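Local coordinates for protein copper-containing nitrite reductase (Thermus scotoductus, PDB 6HBE) that probably reduces nitrite to nitric oxide with electrons from a cytochrome c, working as a copper-containing homotrimer, at residues L215-G220 / Y262-H267; G220-M225 / W249-R254; V178-R183 / K274-I279. All coordinates share one frame; numbering follows the deposited sequence.

Interaction 1: L215-G220 / Y262-H267; sequences LHVVGG and YTLVTH. With CU (copper (II) ion), chain E.
The imidazole of H267 turns its CD2 edge onto one face of the H216 ring, an edge-to-face pair with centroids 5.1 Å apart and planes at 80°; the H216 ring also stacks with H80 of a second subunit. At the edge of H216, near its plane, lies V265 CG1, 3.9 Å from H216 CD2. With CG trans to the backbone N (chi1 171°), H216 lies alongside V265 and H267. H267 NE2 binds the copper at 2.1 Å; H216 NE2 instead meets the copper-bound water at 2.9 Å, while its ND1 is held by Q239 O. H80 and H114 of the second subunit complete the copper's ligands, beside H267 and the water, the three-histidine type 2 site of copper nitrite reductases. The Y262 ring has G219 O near its edge, 3.6 Å from Y262 CE2. Behind the histidines the backbones are antiparallel: H216 N meets V265 O at 2.7 Å, V265 N returns to H216 O, and V218 N bonds T263 O at 2.8 Å. On the sheet face away from H216, L215 CD1 touches L264 CD1 at 3.8 Å. Strand 260-266 runs between 213-217 and 277-282, with 241-243 beyond 213-217 and helix 269-272 packed against V265 and T266.

Interaction 2: G220-M225 / W249-R254; sequences GIFEYM and WVIEWR
E223 and R254 cross at about a right angle, yet their carboxylate and guanidinium planes are nearly coplanar, 26° apart, and R254 grips side-on, NE and NH2 each taking one oxygen. R254 NH2 reaches E223 OE1 at 2.7 Å on its syn lone pair, and R254 NE reaches E223 OE2 at 3.1 Å from the syn side. R254 N adds a third bond from the anti side of OE2; it and NE both stand somewhat out of the carboxylate plane, on the same face. A water donates to both OE2 and R254 O. CG anti to the carbonyl carbon (chi1 -52°) and an extended chain beyond it direct the E223 carboxylate to R254. An alanine here would take away the carboxylate, and would probably leave the R254 guanidinium without its countercharge and freer to turn.

The apolar pairs are posed differently. I251 CG2 sits over one face of the F222 ring, 3.4 Å from F222 CD1, while W253 CB lies near that ring's edge. M225, bent at its last torsion, brings CE over the six-membered ring of W249, 4.1 Å from the centroid; its sulfur stands farther above the same ring, a Met-aromatic contact. The W253 indole meets the backbone obliquely, with CD1 3.2 Å from I221 O and CZ2 3.7 Å from G220 CA; a CB on G220 would collide with it. W253 NE1 bonds N83 OD1 of a second subunit.

Along the backbone, Y224 N bonds E252 O at 3.3 Å and E252 N bonds Y224 O at 2.9 Å, while E223 N makes a weak bond to the same E252 O. Two residues facing one define a classic beta bulge, here at the corner the chain turns at E223, within the broken strand 222-227 of a cupredoxin beta sandwich.

Interaction 3: V178-R183 / K274-I279; sequences VMFNGR and KGALGI
A Schellman motif closing helix 269-272 meets an edge strand where G275, at positive phi, lies against V178 of strand 177-180. The approach is close: V178 O is 3.0 Å from the carbonyl carbon of G275, and a CB on G275 would fall about 2.5 Å from V178 O, besides jamming against the preceding carbonyl. These two facts together account for a glycine at this position. V178 N donates to K274 O at 3.3 Å, a straight N-H but one that comes from above the carbonyl plane, 66° out of it. V178 O also lies 3.0 Å from A276 N, at an angle too poor for a hydrogen bond.

The side-chain part centres on A276. Its CB stands over one face of the F180 ring, 4.3 Å from the centroid and 20° off the normal, a CH-pi contact, and it also touches V178 CG1. With CG anti to its carbonyl carbon (chi1 -61°) the F180 ring is turned toward A276, and F180 CE2 lies 3.6 Å from L277 N, an oblique approach; G278 N is near the ring's edge. A276 O is buried here without a polar partner.

A water takes the F180 N-H at 2.9 Å and lies within hydrogen-bonding distance of R183 O and G275 O. It thereby links the type I' turn F180-R183 to the residues after the helix. The end of the K274 chain leads away from V178, and its NZ bonds A175 O of its own chain and Y171 O of a second subunit. The whole joins the edge strand of one sheet to the start of strand 277-282 in the other, the two-sheet packing of a cupredoxin beta sandwich.

Overall arrangement
All three contacts are largely buried and belong to the same beta sandwich, but they hold different parts of it. Interaction 1 lies within one sheet and interaction 2 within the other; V217 against F222 and W253 packs the two together, and G220 belongs to both. Interaction 3 bridges the sheets at another margin, and its G278 N probably bonds L264 O of interaction 1, since strands 260-266 and 277-282 are neighbours. Chemistry follows place: the metal centre with its histidines is in interaction 1, at the subunit interface; a salt bridge involving partly exposed residues marks interaction 2; interaction 3 relies on backbone, water and one aromatic face. Each also touches the second subunit.

Interaction 1: L215-G220 / Y262-H267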
loop_
_atom_site.group_PDB
_atom_site.type_symbol
_atom_site.label_atom_id
_atom_site.label_comp_id
_atom_site.label_asym_id
_atom_site.label_seq_id
_atom_site.Cartn_x
_atom_site.Cartn_y
_atom_site.Cartn_z
ATOM N N LEU C 215 7.280 -6.137 -12.916
ATOM C CA LEU C 215 7.087 -7.200 -13.930
ATOM C C LEU C 215 8.339 -8.058 -14.078
ATOM O O LEU C 215 9.439 -7.526 -14.075
ATOM C CB LEU C 215 6.689 -6.641 -15.293
ATOM C CG LEU C 215 6.110 -7.644 -16.298
ATOM C CD1 LEU C 215 4.755 -8.151 -15.864
ATOM C CD2 LEU C 215 5.969 -7.017 -17.667
ATOM N N HIS C 216 8.147 -9.373 -14.177
ATOM C CA HIS C 216 9.241 -10.360 -14.126
ATOM C C HIS C 216 8.912 -11.553 -15.048
ATOM O O HIS C 216 7.731 -11.894 -15.194
ATOM C CB HIS C 216 9.445 -10.821 -12.672
ATOM C CG HIS C 216 10.381 -11.989 -12.507
ATOM N ND1 HIS C 216 11.755 -11.884 -12.640
ATOM C CD2 HIS C 216 10.133 -13.280 -12.174
ATOM C CE1 HIS C 216 12.310 -13.063 -12.415
ATOM N NE2 HIS C 216 11.346 -13.931 -12.128
ATOM N N VAL C 217 9.931 -12.183 -15.644
ATOM C CA VAL C 217 9.762 -13.507 -16.319
ATOM C C VAL C 217 10.670 -14.558 -15.656
ATOM O O VAL C 217 11.871 -14.364 -15.601
ATOM C CB VAL C 217 10.051 -13.462 -17.857
ATOM C CG1 VAL C 217 9.954 -14.874 -18.463
ATOM C CG2 VAL C 217 9.071 -12.579 -18.576
ATOM N N VAL C 218 10.075 -15.644 -15.131
ATOM C CA VAL C 218 10.826 -16.726 -14.461
ATOM C C VAL C 218 11.641 -17.458 -15.524
ATOM O O VAL C 218 11.072 -18.002 -16.480
ATOM C CB VAL C 218 9.881 -17.732 -13.750
ATOM C CG1 VAL C 218 10.670 -18.793 -12.971
ATOM C CG2 VAL C 218 8.917 -17.006 -12.813
ATOM N N GLY C 219 12.966 -17.441 -15.368
ATOM C CA GLY C 219 13.885 -17.980 -16.362
ATOM C C GLY C 219 14.383 -16.941 -17.336
ATOM O O GLY C 219 15.030 -17.279 -18.330
ATOM N N GLY C 220 14.095 -15.661 -17.093
ATOM C CA GLY C 220 14.616 -14.604 -17.961
ATOM C C GLY C 220 15.185 -13.380 -17.264
ATOM O O GLY C 220 14.729 -12.993 -16.187
ATOM N N TYR C 262 8.001 -20.249 -19.255
ATOM C CA TYR C 262 8.638 -19.066 -18.742
ATOM C C TYR C 262 7.502 -18.178 -18.224
ATOM O O TYR C 262 6.727 -17.637 -19.018
ATOM C CB TYR C 262 9.429 -18.350 -19.854
ATOM C CG TYR C 262 10.669 -19.108 -20.360
ATOM C CD1 TYR C 262 10.564 -20.068 -21.370
ATOM C CD2 TYR C 262 11.923 -18.846 -19.844
ATOM C CE1 TYR C 262 11.691 -20.768 -21.834
ATOM C CE2 TYR C 262 13.070 -19.542 -20.272
ATOM C CZ TYR C 262 12.946 -20.495 -21.287
ATOM O OH TYR C 262 14.062 -21.177 -21.749
ATOM N N THR C 263 7.374 -18.097 -16.901
ATOM C CA THR C 263 6.182 -17.520 -16.268
ATOM C C THR C 263 6.311 -15.985 -16.179
ATOM O O THR C 263 7.293 -15.478 -15.647
ATOM C CB THR C 263 5.955 -18.180 -14.893
ATOM O OG1 THR C 263 5.594 -19.549 -15.088
ATOM C CG2 THR C 263 4.857 -17.506 -14.110
ATOM N N LEU C 264 5.288 -15.277 -16.640
ATOM C CA LEU C 264 5.190 -13.811 -16.532
ATOM C C LEU C 264 4.430 -13.473 -15.247
ATOM O O LEU C 264 3.316 -13.992 -15.006
ATOM C CB LEU C 264 4.423 -13.260 -17.737
ATOM C CG LEU C 264 4.198 -11.755 -17.806
ATOM C CD1 LEU C 264 5.531 -11.071 -18.129
ATOM C CD2 LEU C 264 3.122 -11.388 -18.837
ATOM N N VAL C 265 4.997 -12.592 -14.429
ATOM C CA VAL C 265 4.430 -12.349 -13.093
ATOM C C VAL C 265 4.875 -10.970 -12.593
ATOM O O VAL C 265 5.941 -10.421 -13.029
ATOM C CB VAL C 265 4.825 -13.506 -12.119
ATOM C CG1 VAL C 265 6.306 -13.483 -11.793
ATOM C CG2 VAL C 265 3.976 -13.522 -10.835
ATOM N N THR C 266 4.054 -10.403 -11.707
ATOM C CA THR C 266 4.478 -9.260 -10.889
ATOM C C THR C 266 5.090 -9.779 -9.598
ATOM O O THR C 266 4.497 -10.610 -8.879
ATOM C CB THR C 266 3.353 -8.221 -10.553
ATOM O OG1 THR C 266 3.859 -7.300 -9.580
ATOM C CG2 THR C 266 2.084 -8.881 -9.988
ATOM N N HIS C 267 6.249 -9.250 -9.233
ATOM C CA HIS C 267 6.923 -9.705 -8.001
ATOM C C HIS C 267 6.350 -9.053 -6.707
ATOM O O HIS C 267 6.843 -9.309 -5.624
ATOM C CB HIS C 267 8.454 -9.596 -8.109
ATOM C CG HIS C 267 9.149 -10.913 -7.890
ATOM N ND1 HIS C 267 9.379 -11.435 -6.642
ATOM C CD2 HIS C 267 9.601 -11.842 -8.776
ATOM C CE1 HIS C 267 9.976 -12.611 -6.762
ATOM N NE2 HIS C 267 10.113 -12.884 -8.046
HETATM CU CU CU E . 11.095 -14.592 -8.656
HETATM O O HOH W 1 10.898 -15.960 -10.074
#

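Interaction 2: G220-M225 / W249-R254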
loop_
_atom_site.group_PDB
_atom_site.type_symbol
_atom_site.label_atom_id
_atom_site.label_comp_id
_atom_site.label_asym_id
_atom_site.label_seq_id
_atom_site.Cartn_x
_atom_site.Cartn_y
_atom_site.Cartn_z
ATOM N N GLY C 220 14.095 -15.661 -17.093
ATOM C CA GLY C 220 14.616 -14.604 -17.961
ATOM C C GLY C 220 15.185 -13.380 -17.264
ATOM O O GLY C 220 14.729 -12.993 -16.187
ATOM N N ILE C 221 16.169 -12.739 -17.895
ATOM C CA ILE C 221 16.663 -11.417 -17.489
ATOM C C ILE C 221 16.430 -10.538 -18.696
ATOM O O ILE C 221 16.967 -10.846 -19.767
ATOM C CB ILE C 221 18.182 -11.464 -17.105
ATOM C CG1 ILE C 221 18.373 -12.358 -15.873
ATOM C CG2 ILE C 221 18.736 -10.085 -16.794
ATOM C CD1 ILE C 221 19.808 -12.572 -15.424
ATOM N N PHE C 222 15.623 -9.476 -18.542
ATOM C CA PHE C 222 15.260 -8.599 -19.656
ATOM C C PHE C 222 16.504 -7.887 -20.183
ATOM O O PHE C 222 17.252 -7.253 -19.430
ATOM C CB PHE C 222 14.184 -7.545 -19.279
ATOM C CG PHE C 222 12.890 -8.124 -18.748
ATOM C CD1 PHE C 222 12.247 -9.148 -19.408
ATOM C CD2 PHE C 222 12.295 -7.588 -17.621
ATOM C CE1 PHE C 222 11.038 -9.666 -18.943
ATOM C CE2 PHE C 222 11.094 -8.104 -17.137
ATOM C CZ PHE C 222 10.452 -9.131 -17.814
ATOM N N GLU C 223 16.728 -7.986 -21.487
ATOM C CA GLU C 223 17.967 -7.468 -22.067
ATOM C C GLU C 223 17.972 -5.942 -22.132
ATOM O O GLU C 223 18.940 -5.297 -21.687
ATOM C CB GLU C 223 18.209 -8.090 -23.438
ATOM C CG GLU C 223 18.136 -9.629 -23.370
ATOM C CD GLU C 223 18.739 -10.324 -24.556
ATOM O OE1 GLU C 223 19.854 -9.932 -24.962
ATOM O OE2 GLU C 223 18.096 -11.263 -25.073
ATOM N N TYR C 224 16.912 -5.374 -22.705
ATOM C CA TYR C 224 16.768 -3.916 -22.837
ATOM C C TYR C 224 15.349 -3.508 -22.446
ATOM O O TYR C 224 14.412 -4.147 -22.866
ATOM C CB TYR C 224 17.004 -3.459 -24.288
ATOM C CG TYR C 224 18.285 -3.952 -24.941
ATOM C CD1 TYR C 224 19.528 -3.782 -24.327
ATOM C CD2 TYR C 224 18.256 -4.547 -26.215
ATOM C CE1 TYR C 224 20.713 -4.239 -24.928
ATOM C CE2 TYR C 224 19.437 -5.009 -26.832
ATOM C CZ TYR C 224 20.657 -4.856 -26.184
ATOM O OH TYR C 224 21.816 -5.296 -26.807
ATOM N N MET C 225 15.203 -2.422 -21.691
ATOM C CA MET C 225 13.900 -1.859 -21.344
ATOM C C MET C 225 13.914 -0.349 -21.560
ATOM O O MET C 225 14.929 0.282 -21.384
ATOM C CB MET C 225 13.529 -2.142 -19.884
ATOM C CG MET C 225 13.908 -3.507 -19.376
ATOM S SD MET C 225 13.119 -3.991 -17.829
ATOM C CE MET C 225 13.630 -2.663 -16.751
ATOM N N TRP C 249 6.375 0.458 -19.823
ATOM C CA TRP C 249 7.660 0.026 -20.348
ATOM C C TRP C 249 7.498 -0.631 -21.714
ATOM O O TRP C 249 6.476 -1.263 -21.959
ATOM C CB TRP C 249 8.324 -1.013 -19.412
ATOM C CG TRP C 249 8.777 -0.498 -18.071
ATOM C CD1 TRP C 249 8.032 -0.488 -16.893
ATOM C CD2 TRP C 249 10.050 0.057 -17.743
ATOM N NE1 TRP C 249 8.775 0.046 -15.880
ATOM C CE2 TRP C 249 10.019 0.388 -16.360
ATOM C CE3 TRP C 249 11.234 0.284 -18.466
ATOM C CZ2 TRP C 249 11.134 0.925 -15.681
ATOM C CZ3 TRP C 249 12.348 0.853 -17.791
ATOM C CH2 TRP C 249 12.273 1.183 -16.418
ATOM N N VAL C 250 8.507 -0.480 -22.591
ATOM C CA VAL C 250 8.761 -1.470 -23.677
ATOM C C VAL C 250 9.986 -2.331 -23.288
ATOM O O VAL C 250 10.983 -1.807 -22.801
ATOM C CB VAL C 250 8.965 -0.786 -25.050
ATOM C CG1 VAL C 250 9.408 -1.770 -26.117
ATOM C CG2 VAL C 250 7.665 -0.131 -25.487
ATOM N N ILE C 251 9.870 -3.650 -23.436
ATOM C CA ILE C 251 10.911 -4.600 -23.031
ATOM C C ILE C 251 11.271 -5.474 -24.267
ATOM O O ILE C 251 10.379 -5.976 -24.945
ATOM C CB ILE C 251 10.374 -5.475 -21.877
ATOM C CG1 ILE C 251 10.139 -4.612 -20.613
ATOM C CG2 ILE C 251 11.288 -6.658 -21.572
ATOM C CD1 ILE C 251 9.151 -5.256 -19.642
ATOM N N GLU C 252 12.568 -5.623 -24.543
ATOM C CA GLU C 252 13.090 -6.550 -25.558
ATOM C C GLU C 252 13.853 -7.693 -24.862
ATOM O O GLU C 252 14.717 -7.431 -24.025
ATOM C CB GLU C 252 14.034 -5.783 -26.499
ATOM C CG GLU C 252 13.361 -4.699 -27.315
ATOM C CD GLU C 252 14.341 -4.000 -28.265
ATOM O OE1 GLU C 252 15.346 -3.452 -27.807
ATOM O OE2 GLU C 252 14.097 -4.012 -29.484
ATOM N N TRP C 253 13.517 -8.942 -25.191
ATOM C CA TRP C 253 14.110 -10.116 -24.586
ATOM C C TRP C 253 14.050 -11.266 -25.600
ATOM O O TRP C 253 13.033 -11.453 -26.268
ATOM C CB TRP C 253 13.323 -10.493 -23.282
ATOM C CG TRP C 253 13.726 -11.792 -22.574
ATOM C CD1 TRP C 253 14.925 -12.072 -21.974
ATOM C CD2 TRP C 253 12.889 -12.933 -22.333
ATOM N NE1 TRP C 253 14.903 -13.341 -21.437
ATOM C CE2 TRP C 253 13.669 -13.889 -21.651
ATOM C CE3 TRP C 253 11.587 -13.274 -22.711
ATOM C CZ2 TRP C 253 13.161 -15.136 -21.266
ATOM C CZ3 TRP C 253 11.085 -14.512 -22.326
ATOM C CH2 TRP C 253 11.878 -15.431 -21.628
ATOM N N ARG C 254 15.134 -12.029 -25.700
ATOM C CA ARG C 254 15.134 -13.300 -26.442
ATOM C C ARG C 254 14.831 -14.467 -25.538
ATOM O O ARG C 254 15.401 -14.576 -24.456
ATOM C CB ARG C 254 16.465 -13.522 -27.148
ATOM C CG ARG C 254 16.590 -12.603 -28.355
ATOM C CD ARG C 254 17.993 -12.507 -28.885
ATOM N NE ARG C 254 18.888 -11.796 -27.977
ATOM C CZ ARG C 254 20.057 -11.263 -28.332
ATOM N NH1 ARG C 254 20.496 -11.343 -29.586
ATOM N NH2 ARG C 254 20.804 -10.648 -27.424
HETATM O O HOH W 2 17.853 -13.749 -23.709
#

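Interaction 3: V178-R183 / K274-I279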
loop_
_atom_site.group_PDB
_atom_site.type_symbol
_atom_site.label_atom_id
_atom_site.label_comp_id
_atom_site.label_asym_id
_atom_site.label_seq_id
_atom_site.Cartn_x
_atom_site.Cartn_y
_atom_site.Cartn_z
ATOM N N VAL C 178 -6.402 -8.733 -9.052
ATOM C CA VAL C 178 -5.397 -8.032 -9.883
ATOM C C VAL C 178 -5.064 -8.930 -11.072
ATOM O O VAL C 178 -4.867 -10.135 -10.894
ATOM C CB VAL C 178 -4.143 -7.661 -9.079
ATOM C CG1 VAL C 178 -3.237 -6.753 -9.918
ATOM C CG2 VAL C 178 -4.519 -6.941 -7.788
ATOM N N MET C 179 -5.031 -8.375 -12.273
ATOM C CA MET C 179 -5.086 -9.222 -13.515
ATOM C C MET C 179 -4.385 -8.633 -14.720
ATOM O O MET C 179 -4.241 -7.406 -14.808
ATOM C CB MET C 179 -6.553 -9.575 -13.879
ATOM C CG MET C 179 -7.477 -8.428 -14.227
ATOM S SD MET C 179 -9.260 -8.831 -14.036
ATOM C CE MET C 179 -9.390 -8.538 -12.287
ATOM N N PHE C 180 -3.944 -9.519 -15.636
ATOM C CA PHE C 180 -3.383 -9.099 -16.939
ATOM C C PHE C 180 -4.527 -9.221 -17.979
ATOM O O PHE C 180 -5.206 -10.270 -18.078
ATOM C CB PHE C 180 -2.192 -9.968 -17.402
ATOM C CG PHE C 180 -0.978 -9.960 -16.490
ATOM C CD1 PHE C 180 -0.500 -8.777 -15.890
ATOM C CD2 PHE C 180 -0.261 -11.137 -16.257
ATOM C CE1 PHE C 180 0.635 -8.790 -15.077
ATOM C CE2 PHE C 180 0.868 -11.143 -15.445
ATOM C CZ PHE C 180 1.308 -9.973 -14.843
ATOM N N ASN C 181 -4.721 -8.167 -18.760
ATOM C CA ASN C 181 -5.767 -8.121 -19.802
ATOM C C ASN C 181 -7.177 -8.613 -19.359
ATOM O O ASN C 181 -7.862 -9.350 -20.065
ATOM C CB ASN C 181 -5.224 -8.824 -21.050
ATOM C CG ASN C 181 -4.080 -8.046 -21.668
ATOM O OD1 ASN C 181 -3.888 -6.867 -21.342
ATOM N ND2 ASN C 181 -3.303 -8.683 -22.541
ATOM N N GLY C 182 -7.595 -8.180 -18.171
ATOM C CA GLY C 182 -9.018 -8.265 -17.749
ATOM C C GLY C 182 -9.570 -9.569 -17.227
ATOM O O GLY C 182 -10.781 -9.689 -17.050
ATOM N N ARG C 183 -8.724 -10.560 -16.960
ATOM C CA ARG C 183 -9.209 -11.849 -16.441
ATOM C C ARG C 183 -8.123 -12.550 -15.600
ATOM O O ARG C 183 -6.979 -12.654 -16.030
ATOM C CB ARG C 183 -9.647 -12.731 -17.611
ATOM C CG ARG C 183 -10.370 -14.018 -17.215
ATOM C CD ARG C 183 -10.943 -14.692 -18.468
ATOM N NE ARG C 183 -11.402 -16.073 -18.287
ATOM C CZ ARG C 183 -12.660 -16.454 -18.031
ATOM N NH1 ARG C 183 -13.646 -15.566 -17.858
ATOM N NH2 ARG C 183 -12.943 -17.750 -17.931
ATOM N N LYS C 274 -3.532 -12.807 -6.482
ATOM C CA LYS C 274 -4.887 -12.342 -6.782
ATOM C C LYS C 274 -5.266 -12.407 -8.272
ATOM O O LYS C 274 -6.376 -11.974 -8.628
ATOM C CB LYS C 274 -5.057 -10.876 -6.278
ATOM C CG LYS C 274 -5.084 -10.722 -4.762
ATOM C CD LYS C 274 -5.300 -9.290 -4.311
ATOM C CE LYS C 274 -5.226 -9.128 -2.792
ATOM N NZ LYS C 274 -5.296 -7.699 -2.350
ATOM N N GLY C 275 -4.352 -12.899 -9.142
ATOM C CA GLY C 275 -4.656 -13.130 -10.549
ATOM C C GLY C 275 -3.607 -12.719 -11.576
ATOM O O GLY C 275 -3.802 -12.989 -12.748
ATOM N N ALA C 276 -2.534 -12.066 -11.160
ATOM C CA ALA C 276 -1.557 -11.410 -12.118
ATOM C C ALA C 276 -0.337 -12.316 -12.306
ATOM O O ALA C 276 0.792 -12.036 -11.829
ATOM C CB ALA C 276 -1.175 -10.037 -11.595
ATOM N N LEU C 277 -0.592 -13.420 -13.021
ATOM C CA LEU C 277 0.417 -14.419 -13.335
ATOM C C LEU C 277 -0.057 -15.080 -14.656
ATOM O O LEU C 277 -1.258 -15.358 -14.805
ATOM C CB LEU C 277 0.522 -15.451 -12.183
ATOM C CG LEU C 277 1.617 -16.559 -12.275
ATOM C CD1 LEU C 277 2.132 -17.022 -10.908
ATOM C CD2 LEU C 277 1.172 -17.764 -13.123
ATOM N N GLY C 278 0.854 -15.259 -15.612
ATOM C CA GLY C 278 0.570 -15.967 -16.897
ATOM C C GLY C 278 1.780 -16.771 -17.377
ATOM O O GLY C 278 2.843 -16.728 -16.725
ATOM N N ILE C 279 1.620 -17.532 -18.466
ATOM C CA ILE C 279 2.665 -18.484 -18.936
ATOM C C ILE C 279 3.008 -18.221 -20.406
ATOM O O ILE C 279 2.094 -18.161 -21.232
ATOM C CB ILE C 279 2.200 -19.957 -18.802
ATOM C CG1 ILE C 279 2.029 -20.335 -17.339
ATOM C CG2 ILE C 279 3.210 -20.930 -19.443
ATOM C CD1 ILE C 279 1.279 -21.632 -17.078
HETATM O O HOH W 3 -4.227 -12.367 -15.551
#